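Local coordinates for 16S rRNA methylase (Escherichia coli, PDB 3P2E), which methylates the N1 position of adenine 1408 in 16S rRNA of assembled 30S subunits, using S-adenosyl-L-methionine, and so confers resistance to various aminoglycosides, at residues K66-K71 against S78-V83; D15-I20 against F92-I97. All blocks are in the same frame, centred on the assembly; numbering follows the deposited sequence.

Contact 1: K66-K71 against S78-V83; sequences KKIIKK and SNVVFV
Ile68 carries the helix side of this contact through one methyl group, CD1, which meets two residues of strand 80-83. It lies 3.8 Å from Phe82 CE2 and 4.1 Å from Val80 CG1, and the backbone oxygen Val80 O is also 3.8 Å from Ile68 CD1, a van der Waals approach and not a polar one. Two Ile68 torsions together direct CD1 toward the strand: CG1 sits between the backbone N and the carbonyl carbon (chi1 64°), and chi2 is extended at 170°. Against the Phe82 ring the methyl approaches obliquely, nearest the CD2-CE2 bond; Ile68 CD1 is 4.0 Å from Phe82 CD2. Val80 CG1 sits over the rim of one face of the same ring, 3.9 Å above the plane. That methyl is anti to the Val80 backbone N, which places it on the ring two residues along the strand, so Ile68, Val80 and Phe82 form a three-way apolar cluster. Tyr40 and Ala43 of helix 37-44 extend the cluster, touching Ile68 and Val80 respectively, while Ile39 of that helix and Ile64 pack on Phe82. A backbone hydrogen bond joins Ile68 to Leu77, the residue just before segment 78-83. The whole is the helix-on-sheet packing of a right-handed beta-alpha-beta unit, strand 49-54, helix 62-68 and strand 80-83, at one edge of the Rossmann-like methyltransferase sheet.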
ATOM      1  N   LYS A  66       1.834  13.065  12.699  1.00 16.55           N
ATOM      2  CA  LYS A  66       2.069  13.732  13.978  1.00 18.42           C
ATOM      3  C   LYS A  66       1.783  12.769  15.124  1.00 19.13           C
ATOM      4  O   LYS A  66       2.414  12.836  16.179  1.00 21.06           O
ATOM      5  CB  LYS A  66       1.173  14.968  14.107  1.00 23.05           C
ATOM      6  CG  LYS A  66       1.641  16.159  13.277  1.00 27.59           C
ATOM      7  CD  LYS A  66       0.545  17.213  13.136  1.00 31.83           C
ATOM      8  CE  LYS A  66       0.058  17.714  14.484  1.00 35.11           C
ATOM      9  NZ  LYS A  66      -1.084  18.663  14.323  1.00 37.39           N
ATOM     10  N   LYS A  67       0.835  11.867  14.909  1.00 16.94           N
ATOM     11  CA  LYS A  67       0.465  10.902  15.933  1.00 18.55           C
ATOM     12  C   LYS A  67       1.535   9.840  16.180  1.00 18.85           C
ATOM     13  O   LYS A  67       1.834   9.518  17.328  1.00 19.14           O
ATOM     14  CB  LYS A  67      -0.856  10.220  15.559  1.00 25.32           C
ATOM     15  CG  LYS A  67      -1.377   9.256  16.612  1.00 27.32           C
ATOM     16  CD  LYS A  67      -2.768   8.747  16.259  1.00 31.05           C
ATOM     17  CE  LYS A  67      -3.335   7.879  17.377  1.00 32.01           C
ATOM     18  NZ  LYS A  67      -4.752   7.501  17.133  1.00 36.51           N
ATOM     19  N   ILE A  68       2.126   9.305  15.115  1.00 20.31           N
ATOM     20  CA  ILE A  68       3.126   8.258  15.292  1.00 19.74           C
ATOM     21  C   ILE A  68       4.430   8.716  15.928  1.00 21.37           C
ATOM     22  O   ILE A  68       5.210   7.888  16.397  1.00 21.29           O
ATOM     23  CB  ILE A  68       3.456   7.540  13.963  1.00 18.38           C
ATOM     24  CG1 ILE A  68       4.100   8.511  12.973  1.00 18.08           C
ATOM     25  CG2 ILE A  68       2.193   6.928  13.391  1.00 17.61           C
ATOM     26  CD1 ILE A  68       4.663   7.832  11.740  1.00 19.76           C
ATOM     27  N   ILE A  69       4.660  10.026  15.954  1.00 22.97           N
ATOM     28  CA  ILE A  69       5.883  10.566  16.536  1.00 25.11           C
ATOM     29  C   ILE A  69       5.720  10.861  18.030  1.00 26.00           C
ATOM     30  O   ILE A  69       6.680  11.228  18.707  1.00 26.83           O
ATOM     31  CB  ILE A  69       6.324  11.855  15.794  1.00 45.52           C
ATOM     32  CG1 ILE A  69       7.725  12.270  16.248  1.00 48.46           C
ATOM     33  CG2 ILE A  69       5.331  12.973  16.052  1.00 44.77           C
ATOM     34  CD1 ILE A  69       8.262  13.495  15.535  1.00 51.01           C
ATOM     35  N   LYS A  70       4.504  10.699  18.542  1.00 22.52           N
ATOM     36  CA  LYS A  70       4.235  10.935  19.957  1.00 23.92           C
ATOM     37  C   LYS A  70       4.742   9.747  20.765  1.00 24.33           C
ATOM     38  O   LYS A  70       5.183   8.751  20.196  1.00 23.25           O
ATOM     39  CB  LYS A  70       2.734  11.108  20.202  1.00 37.77           C
ATOM     40  CG  LYS A  70       2.161  12.430  19.723  1.00 39.69           C
ATOM     41  CD  LYS A  70       0.691  12.549  20.098  1.00 43.08           C
ATOM     42  CE  LYS A  70       0.154  13.947  19.828  1.00 46.17           C
ATOM     43  NZ  LYS A  70       0.249  14.321  18.390  1.00 50.11           N
ATOM     44  N   LYS A  71       4.680   9.846  22.089  1.00 25.59           N
ATOM     45  CA  LYS A  71       5.140   8.745  22.924  1.00 26.26           C
ATOM     46  C   LYS A  71       4.174   7.571  22.804  1.00 24.79           C
ATOM     47  O   LYS A  71       2.980   7.756  22.583  1.00 23.20           O
ATOM     48  CB  LYS A  71       5.269   9.190  24.385  1.00 54.73           C
ATOM     49  CG  LYS A  71       3.996   9.733  25.013  1.00 56.95           C
ATOM     50  CD  LYS A  71       4.269  10.217  26.433  1.00 61.32           C
ATOM     51  CE  LYS A  71       3.022  10.788  27.090  1.00 62.16           C
ATOM     52  NZ  LYS A  71       3.294  11.302  28.461  1.00 63.92           N
ATOM     53  N   SER A  78       6.599   2.881  16.552  1.00 22.25           N
ATOM     54  CA  SER A  78       7.993   2.836  16.135  1.00 22.91           C
ATOM     55  C   SER A  78       8.172   2.004  14.874  1.00 21.24           C
ATOM     56  O   SER A  78       9.288   1.868  14.375  1.00 23.41           O
ATOM     57  CB  SER A  78       8.858   2.239  17.252  1.00 31.84           C
ATOM     58  OG  SER A  78       8.743   2.987  18.448  1.00 37.13           O
ATOM     59  N   ASN A  79       7.075   1.465  14.348  1.00 19.09           N
ATOM     60  CA  ASN A  79       7.153   0.620  13.162  1.00 18.51           C
ATOM     61  C   ASN A  79       6.429   1.153  11.928  1.00 17.96           C
ATOM     62  O   ASN A  79       5.905   0.381  11.122  1.00 18.11           O
ATOM     63  CB  ASN A  79       6.653  -0.794  13.504  1.00 16.96           C
ATOM     64  CG  ASN A  79       5.180  -0.837  13.885  1.00 17.98           C
ATOM     65  OD1 ASN A  79       4.641   0.103  14.476  1.00 16.49           O
ATOM     66  ND2 ASN A  79       4.526  -1.953  13.572  1.00 16.04           N
ATOM     67  N   VAL A  80       6.416   2.475  11.779  1.00 18.30           N
ATOM     68  CA  VAL A  80       5.765   3.112  10.636  1.00 16.87           C
ATOM     69  C   VAL A  80       6.578   4.291  10.117  1.00 17.47           C
ATOM     70  O   VAL A  80       7.142   5.057  10.893  1.00 16.68           O
ATOM     71  CB  VAL A  80       4.355   3.658  11.006  1.00 16.14           C
ATOM     72  CG1 VAL A  80       3.704   4.311   9.786  1.00 16.29           C
ATOM     73  CG2 VAL A  80       3.489   2.543  11.534  1.00 18.51           C
ATOM     74  N   VAL A  81       6.655   4.412   8.796  1.00 16.96           N
ATOM     75  CA  VAL A  81       7.335   5.537   8.174  1.00 16.30           C
ATOM     76  C   VAL A  81       6.500   5.905   6.956  1.00 16.71           C
ATOM     77  O   VAL A  81       5.967   5.026   6.271  1.00 15.98           O
ATOM     78  CB  VAL A  81       8.784   5.203   7.732  1.00 17.93           C
ATOM     79  CG1 VAL A  81       8.783   4.148   6.639  1.00 21.19           C
ATOM     80  CG2 VAL A  81       9.474   6.475   7.242  1.00 21.19           C
ATOM     81  N   PHE A  82       6.346   7.205   6.725  1.00 15.39           N
ATOM     82  CA  PHE A  82       5.582   7.701   5.589  1.00 15.19           C
ATOM     83  C   PHE A  82       6.545   8.305   4.583  1.00 15.58           C
ATOM     84  O   PHE A  82       7.284   9.244   4.886  1.00 17.78           O
ATOM     85  CB  PHE A  82       4.555   8.740   6.048  1.00 15.61           C
ATOM     86  CG  PHE A  82       3.437   8.155   6.861  1.00 16.20           C
ATOM     87  CD1 PHE A  82       2.671   7.110   6.350  1.00 13.59           C
ATOM     88  CD2 PHE A  82       3.149   8.640   8.135  1.00 15.48           C
ATOM     89  CE1 PHE A  82       1.624   6.551   7.099  1.00 16.18           C
ATOM     90  CE2 PHE A  82       2.104   8.086   8.891  1.00 15.52           C
ATOM     91  CZ  PHE A  82       1.342   7.038   8.366  1.00 15.95           C
ATOM     92  N   VAL A  83       6.529   7.733   3.386  1.00 14.43           N
ATOM     93  CA  VAL A  83       7.396   8.144   2.294  1.00 13.34           C
ATOM     94  C   VAL A  83       6.603   8.969   1.287  1.00 13.57           C
ATOM     95  O   VAL A  83       5.526   8.563   0.852  1.00 13.92           O
ATOM     96  CB  VAL A  83       7.969   6.897   1.588  1.00 15.28           C
ATOM     97  CG1 VAL A  83       8.718   7.292   0.330  1.00 14.77           C
ATOM     98  CG2 VAL A  83       8.875   6.139   2.551  1.00 15.76           C
TER

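Contact 2: D15-I20 against F92-I97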
ATOM      1  N   ASP A  15      21.139   3.816   4.514  1.00 26.09           N
ATOM      2  CA  ASP A  15      21.733   3.239   5.714  1.00 26.47           C
ATOM      3  C   ASP A  15      20.850   3.435   6.942  1.00 26.52           C
ATOM      4  O   ASP A  15      20.768   2.558   7.800  1.00 25.65           O
ATOM      5  CB  ASP A  15      23.119   3.840   5.976  1.00 36.53           C
ATOM      6  CG  ASP A  15      24.143   3.418   4.939  1.00 39.69           C
ATOM      7  OD1 ASP A  15      24.169   2.222   4.582  1.00 42.99           O
ATOM      8  OD2 ASP A  15      24.931   4.276   4.489  1.00 43.47           O
ATOM      9  N   GLU A  16      20.188   4.583   7.030  1.00 26.78           N
ATOM     10  CA  GLU A  16      19.317   4.851   8.165  1.00 26.47           C
ATOM     11  C   GLU A  16      18.109   3.924   8.117  1.00 25.87           C
ATOM     12  O   GLU A  16      17.668   3.406   9.142  1.00 27.00           O
ATOM     13  CB  GLU A  16      18.855   6.309   8.153  1.00 29.01           C
ATOM     14  CG  GLU A  16      19.986   7.306   8.345  1.00 32.77           C
ATOM     15  CD  GLU A  16      19.493   8.731   8.439  1.00 34.39           C
ATOM     16  OE1 GLU A  16      18.904   9.226   7.457  1.00 30.44           O
ATOM     17  OE2 GLU A  16      19.691   9.357   9.502  1.00 37.25           O
ATOM     18  N   LEU A  17      17.583   3.715   6.915  1.00 22.03           N
ATOM     19  CA  LEU A  17      16.428   2.845   6.729  1.00 22.77           C
ATOM     20  C   LEU A  17      16.781   1.415   7.125  1.00 22.71           C
ATOM     21  O   LEU A  17      16.021   0.744   7.820  1.00 23.05           O
ATOM     22  CB  LEU A  17      15.980   2.879   5.267  1.00 21.17           C
ATOM     23  CG  LEU A  17      14.785   1.999   4.893  1.00 20.74           C
ATOM     24  CD1 LEU A  17      13.556   2.416   5.694  1.00 19.87           C
ATOM     25  CD2 LEU A  17      14.523   2.129   3.399  1.00 19.33           C
ATOM     26  N   THR A  18      17.946   0.958   6.683  1.00 24.60           N
ATOM     27  CA  THR A  18      18.399  -0.392   6.991  1.00 25.48           C
ATOM     28  C   THR A  18      18.487  -0.607   8.499  1.00 26.89           C
ATOM     29  O   THR A  18      18.119  -1.666   9.008  1.00 27.11           O
ATOM     30  CB  THR A  18      19.775  -0.668   6.350  1.00 26.23           C
ATOM     31  OG1 THR A  18      19.672  -0.541   4.926  1.00 26.58           O
ATOM     32  CG2 THR A  18      20.260  -2.075   6.695  1.00 27.46           C
ATOM     33  N   GLU A  19      18.957   0.411   9.213  1.00 28.06           N
ATOM     34  CA  GLU A  19      19.095   0.330  10.661  1.00 30.64           C
ATOM     35  C   GLU A  19      17.724   0.165  11.313  1.00 30.72           C
ATOM     36  O   GLU A  19      17.550  -0.652  12.217  1.00 30.77           O
ATOM     37  CB  GLU A  19      19.794   1.591  11.186  1.00 47.86           C
ATOM     38  CG  GLU A  19      20.250   1.513  12.638  1.00 52.10           C
ATOM     39  CD  GLU A  19      19.145   1.826  13.628  1.00 55.30           C
ATOM     40  OE1 GLU A  19      19.386   1.690  14.847  1.00 57.34           O
ATOM     41  OE2 GLU A  19      18.041   2.216  13.194  1.00 56.99           O
ATOM     42  N   ILE A  20      16.754   0.942  10.843  1.00 26.19           N
ATOM     43  CA  ILE A  20      15.395   0.881  11.372  1.00 26.50           C
ATOM     44  C   ILE A  20      14.776  -0.490  11.104  1.00 26.30           C
ATOM     45  O   ILE A  20      14.169  -1.090  11.991  1.00 26.10           O
ATOM     46  CB  ILE A  20      14.504   1.963  10.732  1.00 33.51           C
ATOM     47  CG1 ILE A  20      15.099   3.349  10.994  1.00 34.42           C
ATOM     48  CG2 ILE A  20      13.092   1.873  11.286  1.00 34.30           C
ATOM     49  CD1 ILE A  20      15.273   3.681  12.463  1.00 36.27           C
ATOM     50  N   PHE A  92      14.878   4.769  -4.782  1.00 19.02           N
ATOM     51  CA  PHE A  92      15.770   3.637  -4.996  1.00 17.71           C
ATOM     52  C   PHE A  92      16.065   2.895  -3.692  1.00 16.21           C
ATOM     53  O   PHE A  92      16.424   1.719  -3.710  1.00 16.82           O
ATOM     54  CB  PHE A  92      17.083   4.111  -5.638  1.00 20.56           C
ATOM     55  CG  PHE A  92      18.051   4.738  -4.673  1.00 21.81           C
ATOM     56  CD1 PHE A  92      19.028   3.965  -4.046  1.00 23.27           C
ATOM     57  CD2 PHE A  92      17.988   6.096  -4.389  1.00 22.06           C
ATOM     58  CE1 PHE A  92      19.928   4.541  -3.153  1.00 22.35           C
ATOM     59  CE2 PHE A  92      18.885   6.683  -3.496  1.00 23.60           C
ATOM     60  CZ  PHE A  92      19.856   5.904  -2.879  1.00 21.74           C
ATOM     61  N   GLU A  93      15.907   3.582  -2.566  1.00 16.52           N
ATOM     62  CA  GLU A  93      16.179   2.968  -1.269  1.00 17.43           C
ATOM     63  C   GLU A  93      15.182   1.863  -0.926  1.00 17.38           C
ATOM     64  O   GLU A  93      15.450   1.028  -0.067  1.00 17.67           O
ATOM     65  CB  GLU A  93      16.183   4.031  -0.161  1.00 19.15           C
ATOM     66  CG  GLU A  93      17.272   5.097  -0.318  1.00 19.97           C
ATOM     67  CD  GLU A  93      16.770   6.382  -0.967  1.00 21.93           C
ATOM     68  OE1 GLU A  93      15.882   6.303  -1.840  1.00 19.35           O
ATOM     69  OE2 GLU A  93      17.279   7.472  -0.616  1.00 23.26           O
ATOM     70  N   LEU A  94      14.045   1.843  -1.616  1.00 16.38           N
ATOM     71  CA  LEU A  94      13.025   0.831  -1.345  1.00 15.76           C
ATOM     72  C   LEU A  94      13.114  -0.401  -2.238  1.00 14.91           C
ATOM     73  O   LEU A  94      12.299  -1.321  -2.130  1.00 15.27           O
ATOM     74  CB  LEU A  94      11.631   1.447  -1.473  1.00 16.66           C
ATOM     75  CG  LEU A  94      11.290   2.579  -0.502  1.00 16.98           C
ATOM     76  CD1 LEU A  94       9.840   2.990  -0.730  1.00 16.26           C
ATOM     77  CD2 LEU A  94      11.499   2.122   0.941  1.00 16.42           C
ATOM     78  N   LYS A  95      14.102  -0.430  -3.123  1.00 15.63           N
ATOM     79  CA  LYS A  95      14.251  -1.573  -4.013  1.00 16.92           C
ATOM     80  C   LYS A  95      14.564  -2.866  -3.265  1.00 17.38           C
ATOM     81  O   LYS A  95      15.407  -2.883  -2.362  1.00 17.20           O
ATOM     82  CB  LYS A  95      15.351  -1.293  -5.041  1.00 23.18           C
ATOM     83  CG  LYS A  95      14.889  -0.482  -6.241  1.00 26.62           C
ATOM     84  CD  LYS A  95      14.084   0.729  -5.821  1.00 31.86           C
ATOM     85  CE  LYS A  95      13.504   1.446  -7.025  1.00 30.99           C
ATOM     86  NZ  LYS A  95      12.518   2.479  -6.615  1.00 26.94           N
ATOM     87  N   ASN A  96      13.859  -3.936  -3.634  1.00 18.14           N
ATOM     88  CA  ASN A  96      14.071  -5.266  -3.059  1.00 18.97           C
ATOM     89  C   ASN A  96      14.043  -5.274  -1.532  1.00 19.98           C
ATOM     90  O   ASN A  96      14.881  -5.911  -0.892  1.00 21.79           O
ATOM     91  CB  ASN A  96      15.417  -5.806  -3.561  1.00 26.83           C
ATOM     92  CG  ASN A  96      15.628  -7.268  -3.227  1.00 30.24           C
ATOM     93  OD1 ASN A  96      14.814  -8.119  -3.576  1.00 32.95           O
ATOM     94  ND2 ASN A  96      16.738  -7.567  -2.559  1.00 34.91           N
ATOM     95  N   ILE A  97      13.058  -4.602  -0.947  1.00 16.77           N
ATOM     96  CA  ILE A  97      12.977  -4.510   0.512  1.00 16.84           C
ATOM     97  C   ILE A  97      11.718  -5.085   1.169  1.00 15.54           C
ATOM     98  O   ILE A  97      11.737  -5.436   2.350  1.00 14.48           O
ATOM     99  CB  ILE A  97      13.086  -3.023   0.941  1.00 25.53           C
ATOM    100  CG1 ILE A  97      13.384  -2.908   2.434  1.00 27.74           C
ATOM    101  CG2 ILE A  97      11.774  -2.305   0.645  1.00 28.11           C
ATOM    102  CD1 ILE A  97      13.517  -1.467   2.911  1.00 29.85           C
TER
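Leu17, on helix 14-21, sets one methyl, CD2, against two apolar side chains of the loop 92-97. This CD2 lies 3.8 Å from Ile97 CD1 and 3.9 Å from Leu94 CD2, and the side chains of Leu17 and Ile97 meet tip to tip. Leu17 CG is also within 4.2 Å of Ile97 CD1, so the isoleucine methyl rests against the fork of the leucine as well as its end. A third neighbour is polar: Glu93 O stands 3.8 Å from Leu17 CD2, a van der Waals approach of a methyl to a carbonyl oxygen.

With chi1 at 179°, Leu17 carries its fork out on the side opposite its backbone N; Ile97, extended at chi2 179°, brings CD1 to meet it. Leu94 arrives differently: its CB does not point at the helix, but the far end of the side chain turns closer.

This packing belongs to the periphery of the Rossmann-like methyltransferase domain, where the N-terminal helix 14-21 meets the connection between strands 80-83 and 98-104.

Further out, Glu93 O accepts a hydrogen bond from Lys14 NZ, a polar link between the same helix and loop beside the apolar contact. Residues 92-94 form a short 3-10 segment, spanned by the backbone bond of 3.2 Å from Lys95 N to Phe92 O. Leu12 touches Leu17, while Ile52 and Ile54 of strand 49-54 pack on Leu94, as does Leu128 from a loop; the backbone of Ile97 bonds with that of Leu128.

How the contacts relate
After the small antiparallel sheet of strands 3-5 and 8-10, the chain enters helix 14-21, whose residues 15-20 later receive the loop 92-97 in contact 2. Between them it runs through strand 26-31, helix 37-44, strand 49-54, helix 62-68 and strand 80-83. Contact 1, a much shorter closure with six residues between 66-71 and 78-83, is therefore nested inside the long loop closed by contact 2. The two do not touch: their centres are about 17 Å apart and their nearest atoms about 5 Å. Contact 1 fastens a helix to the outermost strand 80-83, whereas contact 2 joins the N-terminal helix to the segment leading into strand 98-104, the central strand of the seven.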